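Local coordinates for protein agmatine N-acetyltransferase (Drosophila melanogaster, PDB 7CIW) that transfers the acetyl group of acetyl-CoA to agmatine and probably also acylates arylalkylamines such as dopamine and serotonin, at residues F25-E33 and H129-R138; L53-F63 and A73-D81. The protein carries 1 engineered substitution. One frame throughout, in Å; residues are numbered along the deposited sequence.

Interaction 1. Residues F25-E33 and H129-R138. With COA (coenzyme A), chain B; G0R (N-(4-carbamimidamidobutyl)ethanamide), chain C.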
loop_
_atom_site.group_PDB
_atom_site.type_symbol
_atom_site.label_atom_id
_atom_site.label_comp_id
_atom_site.label_asym_id
_atom_site.label_seq_id
_atom_site.Cartn_x
_atom_site.Cartn_y
_atom_site.Cartn_z
ATOM N N PHE A 25 -12.680 8.117 -1.322
ATOM C CA PHE A 25 -12.804 6.662 -1.418
ATOM C C PHE A 25 -11.936 5.970 -0.372
ATOM O O PHE A 25 -12.384 5.037 0.303
ATOM C CB PHE A 25 -12.425 6.170 -2.819
ATOM C CG PHE A 25 -12.251 4.678 -2.889
ATOM C CD1 PHE A 25 -13.355 3.846 -2.995
ATOM C CD2 PHE A 25 -10.988 4.105 -2.793
ATOM C CE1 PHE A 25 -13.202 2.462 -3.023
ATOM C CE2 PHE A 25 -10.836 2.723 -2.824
ATOM C CZ PHE A 25 -11.947 1.910 -2.937
ATOM N N LEU A 26 -10.675 6.397 -0.244
ATOM C CA LEU A 26 -9.783 5.751 0.716
ATOM C C LEU A 26 -10.336 5.842 2.132
ATOM O O LEU A 26 -10.260 4.877 2.898
ATOM C CB LEU A 26 -8.386 6.369 0.642
ATOM C CG LEU A 26 -7.609 6.154 -0.657
ATOM C CD1 LEU A 26 -6.290 6.926 -0.618
ATOM C CD2 LEU A 26 -7.347 4.667 -0.893
ATOM N N LEU A 27 -10.885 7.000 2.508
ATOM C CA LEU A 27 -11.435 7.137 3.853
ATOM C C LEU A 27 -12.678 6.280 4.057
ATOM O O LEU A 27 -12.976 5.886 5.190
ATOM C CB LEU A 27 -11.751 8.606 4.145
ATOM C CG LEU A 27 -10.482 9.442 4.257
ATOM C CD1 LEU A 27 -10.780 10.930 4.181
ATOM C CD2 LEU A 27 -9.744 9.100 5.559
ATOM N N ALA A 28 -13.409 5.974 2.988
ATOM C CA ALA A 28 -14.634 5.195 3.127
ATOM C C ALA A 28 -14.387 3.689 3.145
ATOM O O ALA A 28 -15.037 2.970 3.910
ATOM C CB ALA A 28 -15.603 5.533 1.991
ATOM N N HIS A 29 -13.463 3.186 2.313
ATOM C CA HIS A 29 -13.384 1.759 2.045
ATOM C C HIS A 29 -11.984 1.172 2.128
ATOM O O HIS A 29 -11.835 -0.046 1.978
ATOM C CB HIS A 29 -13.976 1.449 0.662
ATOM C CG HIS A 29 -15.431 1.775 0.555
ATOM N ND1 HIS A 29 -16.365 1.297 1.449
ATOM C CD2 HIS A 29 -16.110 2.551 -0.322
ATOM C CE1 HIS A 29 -17.560 1.757 1.121
ATOM N NE2 HIS A 29 -17.433 2.519 0.049
ATOM N N TYR A 30 -10.961 1.988 2.346
ATOM C CA TYR A 30 -9.611 1.486 2.550
ATOM C C TYR A 30 -9.202 1.615 4.008
ATOM O O TYR A 30 -8.988 0.610 4.691
ATOM C CB TYR A 30 -8.618 2.240 1.656
ATOM C CG TYR A 30 -7.175 1.915 1.958
ATOM C CD1 TYR A 30 -6.625 0.689 1.582
ATOM C CD2 TYR A 30 -6.358 2.832 2.616
ATOM C CE1 TYR A 30 -5.306 0.382 1.861
ATOM C CE2 TYR A 30 -5.032 2.529 2.900
ATOM C CZ TYR A 30 -4.516 1.304 2.518
ATOM O OH TYR A 30 -3.201 1.010 2.795
ATOM N N TYR A 31 -9.123 2.844 4.501
ATOM C CA TYR A 31 -8.622 3.082 5.852
ATOM C C TYR A 31 -9.410 2.389 6.962
ATOM O O TYR A 31 -8.773 1.908 7.913
ATOM C CB TYR A 31 -8.591 4.586 6.099
ATOM C CG TYR A 31 -7.399 5.338 5.552
ATOM C CD1 TYR A 31 -6.109 5.101 6.031
ATOM C CD2 TYR A 31 -7.573 6.335 4.598
ATOM C CE1 TYR A 31 -5.024 5.833 5.561
ATOM C CE2 TYR A 31 -6.493 7.077 4.125
ATOM C CZ TYR A 31 -5.225 6.828 4.618
ATOM O OH TYR A 31 -4.161 7.564 4.162
ATOM N N PRO A 32 -10.746 2.324 6.947
ATOM C CA PRO A 32 -11.445 1.703 8.089
ATOM C C PRO A 32 -11.126 0.231 8.286
ATOM O O PRO A 32 -11.209 -0.250 9.423
ATOM C CB PRO A 32 -12.931 1.918 7.756
ATOM C CG PRO A 32 -12.926 3.126 6.861
ATOM C CD PRO A 32 -11.700 2.961 6.018
ATOM N N GLU A 33 -10.727 -0.488 7.232
ATOM C CA GLU A 33 -10.458 -1.921 7.316
ATOM C C GLU A 33 -8.992 -2.289 7.128
ATOM O O GLU A 33 -8.620 -3.436 7.409
ATOM C CB GLU A 33 -11.297 -2.677 6.279
ATOM C CG GLU A 33 -12.788 -2.431 6.403
ATOM C CD GLU A 33 -13.553 -2.921 5.196
ATOM O OE1 GLU A 33 -13.660 -4.157 5.033
ATOM O OE2 GLU A 33 -14.033 -2.072 4.409
ATOM N N HIS A 129 1.741 1.288 -1.962
ATOM C CA HIS A 129 1.469 1.834 -0.639
ATOM C C HIS A 129 0.038 1.617 -0.164
ATOM O O HIS A 129 -0.197 1.613 1.049
ATOM C CB HIS A 129 1.779 3.340 -0.614
ATOM C CG HIS A 129 3.233 3.651 -0.771
ATOM N ND1 HIS A 129 4.161 3.352 0.202
ATOM C CD2 HIS A 129 3.923 4.215 -1.792
ATOM C CE1 HIS A 129 5.359 3.731 -0.209
ATOM N NE2 HIS A 129 5.245 4.242 -1.422
ATOM N N ALA A 130 -0.917 1.446 -1.072
ATOM C CA ALA A 130 -2.300 1.250 -0.645
ATOM C C ALA A 130 -3.082 0.561 -1.749
ATOM O O ALA A 130 -2.857 0.828 -2.927
ATOM C CB ALA A 130 -2.955 2.590 -0.295
ATOM N N LEU A 131 -3.968 -0.353 -1.354
ATOM C CA LEU A 131 -4.866 -1.057 -2.269
ATOM C C LEU A 131 -6.191 -1.255 -1.556
ATOM O O LEU A 131 -6.215 -1.846 -0.476
ATOM C CB LEU A 131 -4.269 -2.402 -2.677
ATOM C CG LEU A 131 -5.123 -3.187 -3.664
ATOM C CD1 LEU A 131 -5.082 -2.530 -5.027
ATOM C CD2 LEU A 131 -4.619 -4.625 -3.731
ATOM N N GLY A 132 -7.289 -0.785 -2.152
ATOM C CA GLY A 132 -8.603 -0.961 -1.546
ATOM C C GLY A 132 -9.673 -1.119 -2.602
ATOM O O GLY A 132 -9.573 -0.559 -3.698
ATOM N N VAL A 133 -10.699 -1.909 -2.273
ATOM C CA VAL A 133 -11.839 -2.174 -3.145
ATOM C C VAL A 133 -13.112 -1.969 -2.330
ATOM O O VAL A 133 -13.187 -2.419 -1.183
ATOM C CB VAL A 133 -11.799 -3.603 -3.727
ATOM C CG1 VAL A 133 -13.049 -3.881 -4.546
ATOM C CG2 VAL A 133 -10.570 -3.792 -4.613
ATOM N N ASP A 134 -14.087 -1.267 -2.913
ATOM C CA ASP A 134 -15.413 -1.121 -2.321
ATOM C C ASP A 134 -15.959 -2.496 -1.948
ATOM O O ASP A 134 -15.928 -3.414 -2.779
ATOM C CB ASP A 134 -16.333 -0.423 -3.333
ATOM C CG ASP A 134 -17.708 -0.053 -2.772
ATOM O OD1 ASP A 134 -18.367 -0.873 -2.106
ATOM O OD2 ASP A 134 -18.156 1.072 -3.061
ATOM N N PRO A 135 -16.452 -2.681 -0.724
ATOM C CA PRO A 135 -16.973 -3.998 -0.321
ATOM C C PRO A 135 -17.999 -4.563 -1.283
ATOM O O PRO A 135 -18.054 -5.783 -1.473
ATOM C CB PRO A 135 -17.582 -3.713 1.058
ATOM C CG PRO A 135 -16.807 -2.543 1.565
ATOM C CD PRO A 135 -16.541 -1.695 0.363
ATOM N N GLN A 136 -18.793 -3.708 -1.931
ATOM C CA GLN A 136 -19.791 -4.189 -2.875
ATOM C C GLN A 136 -19.179 -4.744 -4.153
ATOM O O GLN A 136 -19.877 -5.421 -4.914
ATOM C CB GLN A 136 -20.758 -3.060 -3.221
ATOM C CG GLN A 136 -21.748 -2.761 -2.121
ATOM C CD GLN A 136 -22.859 -1.846 -2.578
ATOM O OE1 GLN A 136 -22.610 -0.798 -3.184
ATOM N NE2 GLN A 136 -24.098 -2.232 -2.289
ATOM N N LEU A 137 -17.906 -4.465 -4.419
ATOM C CA LEU A 137 -17.238 -4.961 -5.616
ATOM C C LEU A 137 -16.138 -5.964 -5.293
ATOM O O LEU A 137 -15.355 -6.313 -6.180
ATOM C CB LEU A 137 -16.661 -3.794 -6.422
ATOM C CG LEU A 137 -17.535 -2.920 -7.336
ATOM C CD1 LEU A 137 -18.184 -3.756 -8.428
ATOM C CD2 LEU A 137 -18.583 -2.141 -6.555
ATOM N N ARG A 138 -16.041 -6.423 -4.047
ATOM C CA ARG A 138 -14.979 -7.351 -3.688
ATOM C C ARG A 138 -15.279 -8.745 -4.219
ATOM O O ARG A 138 -16.435 -9.140 -4.378
ATOM C CB ARG A 138 -14.772 -7.381 -2.171
ATOM C CG ARG A 138 -14.097 -6.109 -1.655
ATOM C CD ARG A 138 -13.881 -6.093 -0.160
ATOM N NE ARG A 138 -13.456 -4.762 0.273
ATOM C CZ ARG A 138 -13.505 -4.325 1.526
ATOM N NH1 ARG A 138 -13.945 -5.122 2.497
ATOM N NH2 ARG A 138 -13.108 -3.089 1.809
HETATM N N1A COA B . -13.060 -9.436 3.831
HETATM C C2A COA B . -13.622 -10.662 3.640
HETATM N N3A COA B . -13.438 -11.336 2.456
HETATM C C4A COA B . -12.703 -10.790 1.473
HETATM C C5A COA B . -12.155 -9.580 1.664
HETATM C C6A COA B . -12.338 -8.911 2.857
HETATM N N6A COA B . -11.946 -7.600 3.518
HETATM N N7A COA B . -11.461 -9.223 0.555
HETATM C C8A COA B . -11.575 -10.213 -0.341
HETATM N N9A COA B . -12.325 -11.170 0.225
HETATM C C1B COA B . -12.809 -12.351 -0.191
HETATM C C2B COA B . -13.691 -12.055 -1.429
HETATM O O2B COA B . -15.062 -11.638 -1.052
HETATM C C3B COA B . -13.632 -13.168 -2.187
HETATM O O3B COA B . -14.397 -14.293 -1.676
HETATM P P3B COA B . -15.959 -14.632 -2.136
HETATM O O7A COA B . -16.197 -14.182 -3.564
HETATM O O8A COA B . -16.243 -16.124 -1.932
HETATM O O9A COA B . -16.836 -13.827 -1.188
HETATM C C4B COA B . -12.091 -13.678 -2.001
HETATM O O4B COA B . -11.673 -13.227 -0.826
HETATM C C5B COA B . -11.206 -13.227 -3.137
HETATM O O5B COA B . -11.522 -11.870 -3.417
HETATM P P1A COA B . -10.438 -10.885 -4.233
HETATM O O1A COA B . -9.022 -11.463 -4.292
HETATM O O2A COA B . -11.005 -10.554 -5.606
HETATM O O3A COA B . -10.361 -9.538 -3.301
HETATM P P2A COA B . -10.518 -7.980 -3.795
HETATM O O4A COA B . -11.927 -7.714 -4.235
HETATM O O5A COA B . -9.482 -7.676 -4.853
HETATM O O6A COA B . -10.216 -7.195 -2.380
HETATM C CBP COA B . -8.726 -6.144 -0.953
HETATM C CCP COA B . -8.988 -7.389 -1.760
HETATM C CDP COA B . -8.437 -4.981 -1.961
HETATM C CEP COA B . -7.509 -6.356 -0.039
HETATM C CAP COA B . -9.952 -5.876 -0.084
HETATM O OAP COA B . -10.052 -6.897 0.880
HETATM C C9P COA B . -9.910 -4.528 0.664
HETATM O O9P COA B . -10.137 -3.486 0.130
HETATM N N8P COA B . -9.621 -4.550 2.084
HETATM C C7P COA B . -9.622 -3.319 2.896
HETATM C C6P COA B . -8.318 -2.424 2.746
HETATM C C5P COA B . -7.139 -3.350 2.910
HETATM O O5P COA B . -7.006 -4.054 3.877
HETATM N N4P COA B . -6.148 -3.329 1.796
HETATM C C3P COA B . -4.970 -4.180 1.733
HETATM C C2P COA B . -3.931 -3.854 2.806
HETATM S S1P COA B . -2.548 -4.911 2.278
HETATM C C10 G0R C . -1.198 3.848 5.789
HETATM N N12 G0R C . -2.120 3.823 6.918
HETATM C C1 G0R C . -1.050 -2.259 -0.112
HETATM C C2 G0R C . -1.426 -1.749 1.277
HETATM C C5 G0R C . -0.779 -1.387 3.695
HETATM C C6 G0R C . -0.080 -0.056 3.984
HETATM C C7 G0R C . -0.216 0.378 5.448
HETATM C C8 G0R C . -1.230 1.495 5.724
HETATM N N4 G0R C . -0.466 -1.862 2.356
HETATM N N9 G0R C . -0.792 2.789 5.251
HETATM N N11 G0R C . -0.737 5.109 5.264
HETATM O O3 G0R C . -2.488 -1.253 1.463
#
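The acyl-CoA site of the GNAT fold is walled here by helix 19-30 with the loop that follows it, and by strand 125-133 with the turn after it; Tyr30, Glu33 and Arg138 carry the contact. Tyr30 has its CG anti to the backbone N (chi1 172°), which lays the ring along the strand: CZ meets Ala130 CB at 3.5 Å, and Leu131 O lies at the ring's edge. Its hydroxyl donates to O3, the acetyl oxygen of the product N-acetylagmatine, with Tyr30 OH and G0R O3 2.7 Å apart; Leu131 N adds a weak bond to the same oxygen. Strand 129-133 serves coenzyme A as a GNAT strand characteristically does, by backbone pairing with the pantetheine arm: COA N4P donates to Leu131 O (2.7 Å) and Val133 N to COA O9P (2.9 Å). Farther along, Arg138 grips Glu33 end-on in a salt bridge of two hydrogen bonds, NH1 to OE1 at 2.7 Å and NH2 to OE2 at 2.9 Å, the latter oxygen approached from above the carboxylate plane. Its NE also donates to Val133 O, fixing the guanidinium's rotation between Pro135 CG over one face and COA C9P over the other. On the helix, Phe25 turns its ring edge to Gly132 O.

Interaction 2. Residues L53-F63 and A73-D81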
loop_
_atom_site.group_PDB
_atom_site.type_symbol
_atom_site.label_atom_id
_atom_site.label_comp_id
_atom_site.label_asym_id
_atom_site.label_seq_id
_atom_site.Cartn_x
_atom_site.Cartn_y
_atom_site.Cartn_z
ATOM N N LEU A 53 0.108 9.389 1.182
ATOM C CA LEU A 53 -0.514 8.652 0.086
ATOM C C LEU A 53 -0.678 9.549 -1.128
ATOM O O LEU A 53 -0.306 9.177 -2.249
ATOM C CB LEU A 53 -1.862 8.071 0.527
ATOM C CG LEU A 53 -1.768 6.845 1.438
ATOM C CD1 LEU A 53 -3.112 6.133 1.521
ATOM C CD2 LEU A 53 -0.679 5.890 0.953
ATOM N N LEU A 54 -1.193 10.765 -0.918
ATOM C CA LEU A 54 -1.442 11.649 -2.044
ATOM C C LEU A 54 -0.151 12.161 -2.667
ATOM O O LEU A 54 -0.162 12.561 -3.836
ATOM C CB LEU A 54 -2.330 12.812 -1.598
ATOM C CG LEU A 54 -3.755 12.399 -1.221
ATOM C CD1 LEU A 54 -4.571 13.647 -0.835
ATOM C CD2 LEU A 54 -4.445 11.605 -2.353
ATOM N N SER A 55 0.960 12.136 -1.927
ATOM C CA SER A 55 2.237 12.552 -2.496
ATOM C C SER A 55 2.702 11.635 -3.621
ATOM O O SER A 55 3.655 11.977 -4.328
ATOM C CB SER A 55 3.308 12.621 -1.404
ATOM O OG SER A 55 3.769 11.336 -1.025
ATOM N N ASN A 56 2.057 10.487 -3.809
ATOM C CA ASN A 56 2.414 9.594 -4.896
ATOM C C ASN A 56 1.677 9.900 -6.185
ATOM O O ASN A 56 2.076 9.393 -7.238
ATOM C CB ASN A 56 2.144 8.140 -4.486
ATOM C CG ASN A 56 3.013 7.710 -3.361
ATOM O OD1 ASN A 56 4.206 7.454 -3.545
ATOM N ND2 ASN A 56 2.441 7.649 -2.165
ATOM N N VAL A 57 0.619 10.713 -6.125
ATOM C CA VAL A 57 -0.152 11.012 -7.334
ATOM C C VAL A 57 0.701 11.635 -8.430
ATOM O O VAL A 57 0.538 11.253 -9.598
ATOM C CB VAL A 57 -1.391 11.846 -6.976
ATOM C CG1 VAL A 57 -2.109 12.317 -8.243
ATOM C CG2 VAL A 57 -2.327 11.011 -6.097
ATOM N N PRO A 58 1.644 12.548 -8.153
ATOM C CA PRO A 58 2.407 13.150 -9.266
ATOM C C PRO A 58 3.262 12.162 -10.039
ATOM O O PRO A 58 3.687 12.480 -11.156
ATOM C CB PRO A 58 3.276 14.205 -8.568
ATOM C CG PRO A 58 2.503 14.552 -7.335
ATOM C CD PRO A 58 1.948 13.229 -6.878
ATOM N N PHE A 59 3.543 10.986 -9.478
ATOM C CA PHE A 59 4.333 9.981 -10.175
ATOM C C PHE A 59 3.566 9.286 -11.285
ATOM O O PHE A 59 4.181 8.539 -12.048
ATOM C CB PHE A 59 4.835 8.920 -9.196
ATOM C CG PHE A 59 5.741 9.448 -8.136
ATOM C CD1 PHE A 59 6.843 10.222 -8.465
ATOM C CD2 PHE A 59 5.486 9.177 -6.800
ATOM C CE1 PHE A 59 7.683 10.704 -7.485
ATOM C CE2 PHE A 59 6.320 9.668 -5.810
ATOM C CZ PHE A 59 7.423 10.430 -6.156
ATOM N N GLY A 60 2.254 9.487 -11.389
ATOM C CA GLY A 60 1.501 8.761 -12.395
ATOM C C GLY A 60 1.363 7.290 -12.098
ATOM O O GLY A 60 1.124 6.494 -13.006
ATOM N N THR A 61 1.517 6.912 -10.835
ATOM C CA THR A 61 1.541 5.514 -10.427
ATOM C C THR A 61 0.357 5.182 -9.529
ATOM O O THR A 61 0.381 4.170 -8.818
ATOM C CB THR A 61 2.857 5.209 -9.716
ATOM O OG1 THR A 61 3.134 6.258 -8.784
ATOM C CG2 THR A 61 3.985 5.134 -10.728
ATOM N N CYS A 62 -0.672 6.018 -9.547
ATOM C CA CYS A 62 -1.872 5.834 -8.745
ATOM C C CYS A 62 -3.049 5.662 -9.694
ATOM O O CYS A 62 -3.188 6.438 -10.646
ATOM C CB CYS A 62 -2.087 7.039 -7.839
ATOM S SG CYS A 62 -0.815 7.190 -6.581
ATOM N N PHE A 63 -3.865 4.626 -9.469
ATOM C CA PHE A 63 -4.939 4.283 -10.393
ATOM C C PHE A 63 -6.234 4.022 -9.641
ATOM O O PHE A 63 -6.223 3.577 -8.494
ATOM C CB PHE A 63 -4.573 3.053 -11.244
ATOM C CG PHE A 63 -3.327 3.245 -12.052
ATOM C CD1 PHE A 63 -3.390 3.776 -13.326
ATOM C CD2 PHE A 63 -2.094 2.910 -11.528
ATOM C CE1 PHE A 63 -2.235 3.966 -14.073
ATOM C CE2 PHE A 63 -0.939 3.092 -12.266
ATOM C CZ PHE A 63 -1.012 3.630 -13.537
ATOM N N ALA A 73 -12.489 1.303 -6.560
ATOM C CA ALA A 73 -11.257 0.646 -6.150
ATOM C C ALA A 73 -10.105 1.599 -6.440
ATOM O O ALA A 73 -10.208 2.460 -7.314
ATOM C CB ALA A 73 -11.058 -0.693 -6.873
ATOM N N ALA A 74 -9.009 1.440 -5.709
ATOM C CA ALA A 74 -7.880 2.336 -5.905
ATOM C C ALA A 74 -6.585 1.653 -5.504
ATOM O O ALA A 74 -6.564 0.817 -4.598
ATOM C CB ALA A 74 -8.034 3.631 -5.091
ATOM N N VAL A 75 -5.497 2.046 -6.167
ATOM C CA VAL A 75 -4.154 1.617 -5.792
ATOM C C VAL A 75 -3.235 2.832 -5.800
ATOM O O VAL A 75 -3.337 3.704 -6.669
ATOM C CB VAL A 75 -3.648 0.488 -6.725
ATOM C CG1 VAL A 75 -3.519 0.974 -8.187
ATOM C CG2 VAL A 75 -2.338 -0.138 -6.195
ATOM N N VAL A 76 -2.385 2.927 -4.786
ATOM C CA VAL A 76 -1.428 4.016 -4.655
ATOM C C VAL A 76 -0.051 3.382 -4.623
ATOM O O VAL A 76 0.204 2.499 -3.798
ATOM C CB VAL A 76 -1.684 4.849 -3.388
ATOM C CG1 VAL A 76 -0.557 5.853 -3.170
ATOM C CG2 VAL A 76 -3.026 5.555 -3.474
ATOM N N ALA A 77 0.826 3.806 -5.526
ATOM C CA ALA A 77 2.168 3.243 -5.597
ATOM C C ALA A 77 3.160 4.372 -5.832
ATOM O O ALA A 77 2.806 5.442 -6.332
ATOM C CB ALA A 77 2.277 2.186 -6.701
ATOM N N GLY A 78 4.410 4.135 -5.448
ATOM C CA GLY A 78 5.461 5.089 -5.715
ATOM C C GLY A 78 6.839 4.467 -5.676
ATOM O O GLY A 78 7.028 3.349 -5.193
ATOM N N PRO A 79 7.836 5.198 -6.171
ATOM C CA PRO A 79 9.190 4.652 -6.279
ATOM C C PRO A 79 9.942 4.646 -4.961
ATOM O O PRO A 79 9.689 5.452 -4.060
ATOM C CB PRO A 79 9.862 5.614 -7.265
ATOM C CG PRO A 79 9.227 6.936 -6.903
ATOM C CD PRO A 79 7.776 6.608 -6.605
ATOM N N LYS A 80 10.906 3.727 -4.869
ATOM C CA LYS A 80 11.872 3.765 -3.779
ATOM C C LYS A 80 13.208 3.239 -4.281
ATOM O O LYS A 80 13.281 2.505 -5.272
ATOM C CB LYS A 80 11.387 2.968 -2.556
ATOM C CG LYS A 80 11.318 1.471 -2.744
ATOM C CD LYS A 80 10.709 0.811 -1.490
ATOM C CE LYS A 80 10.770 -0.707 -1.587
ATOM N NZ LYS A 80 10.108 -1.354 -0.409
ATOM N N ASP A 81 14.273 3.650 -3.592
ATOM C CA ASP A 81 15.617 3.204 -3.930
ATOM C C ASP A 81 16.309 2.644 -2.693
ATOM O O ASP A 81 15.667 2.425 -1.655
ATOM C CB ASP A 81 16.420 4.357 -4.558
ATOM C CG ASP A 81 16.660 5.519 -3.587
ATOM O OD1 ASP A 81 16.323 5.399 -2.392
ATOM O OD2 ASP A 81 17.197 6.563 -4.032
#
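Phe59 lays one face of its ring over the pyrrolidine of Pro79, whose CD stands 3.6 Å from the ring centroid and 19° off the normal, a CH-pi contact. Next to it the Asn56 side chain crosses that of Val76 at about a right angle: CB rests on Ala77 O, OD1 lies 3.4 Å from Gly78 CA, and ND2 meets Val76 CG1 while donating to Leu53 O (3.1 Å, 154°). Leu53 O thus receives both Asn56 ND2 and Asn56 N, from the same face of its plane. Replacing Asn56 by an alanine would probably cost Leu53 O its side-chain donor and open a gap beside Val76 and Gly78. Thr61 holds OG1 between its backbone N and carbonyl carbon (chi1 45°), from where it donates to Ala77 O at 2.6 Å, the donor above the carbonyl plane. The chain then pairs in the antiparallel hairpin of strands 62-67 and 70-80. Phe63 and Val75 form a hydrogen-bonded pair, with Val75 N to Phe63 O at 2.9 Å. Cys62 SG packs against Val76 CG1 on the face of the sheet against which Leu53 packs. Asn56 turns its amide back to a carbonyl at the helix end and Thr61 reaches across to one on the strand, while the paired strands meet through backbone bonds and apolar side chains.

In the fold
From the N terminus the chain passes two short strands and runs through helix 19-30 into residues 25-33, the first half of interaction 1. After the short helix 35-38 it makes helix 47-54, whose end starts residues 53-63, and turns back through the hairpin to 73-81, closing the short loop of interaction 2. Two helices, 84-95 and 99-114, and the short helix 116-119 follow before strand 125-133 brings residues 129-138 against 25-33, closing interaction 1 over 95 intervening residues. Interaction 2 is therefore nested within it. The two meet in the central sheet, where strands 70-80 and 125-133 are antiparallel neighbours: around Val76, His129 and Ala130 form a classic beta bulge.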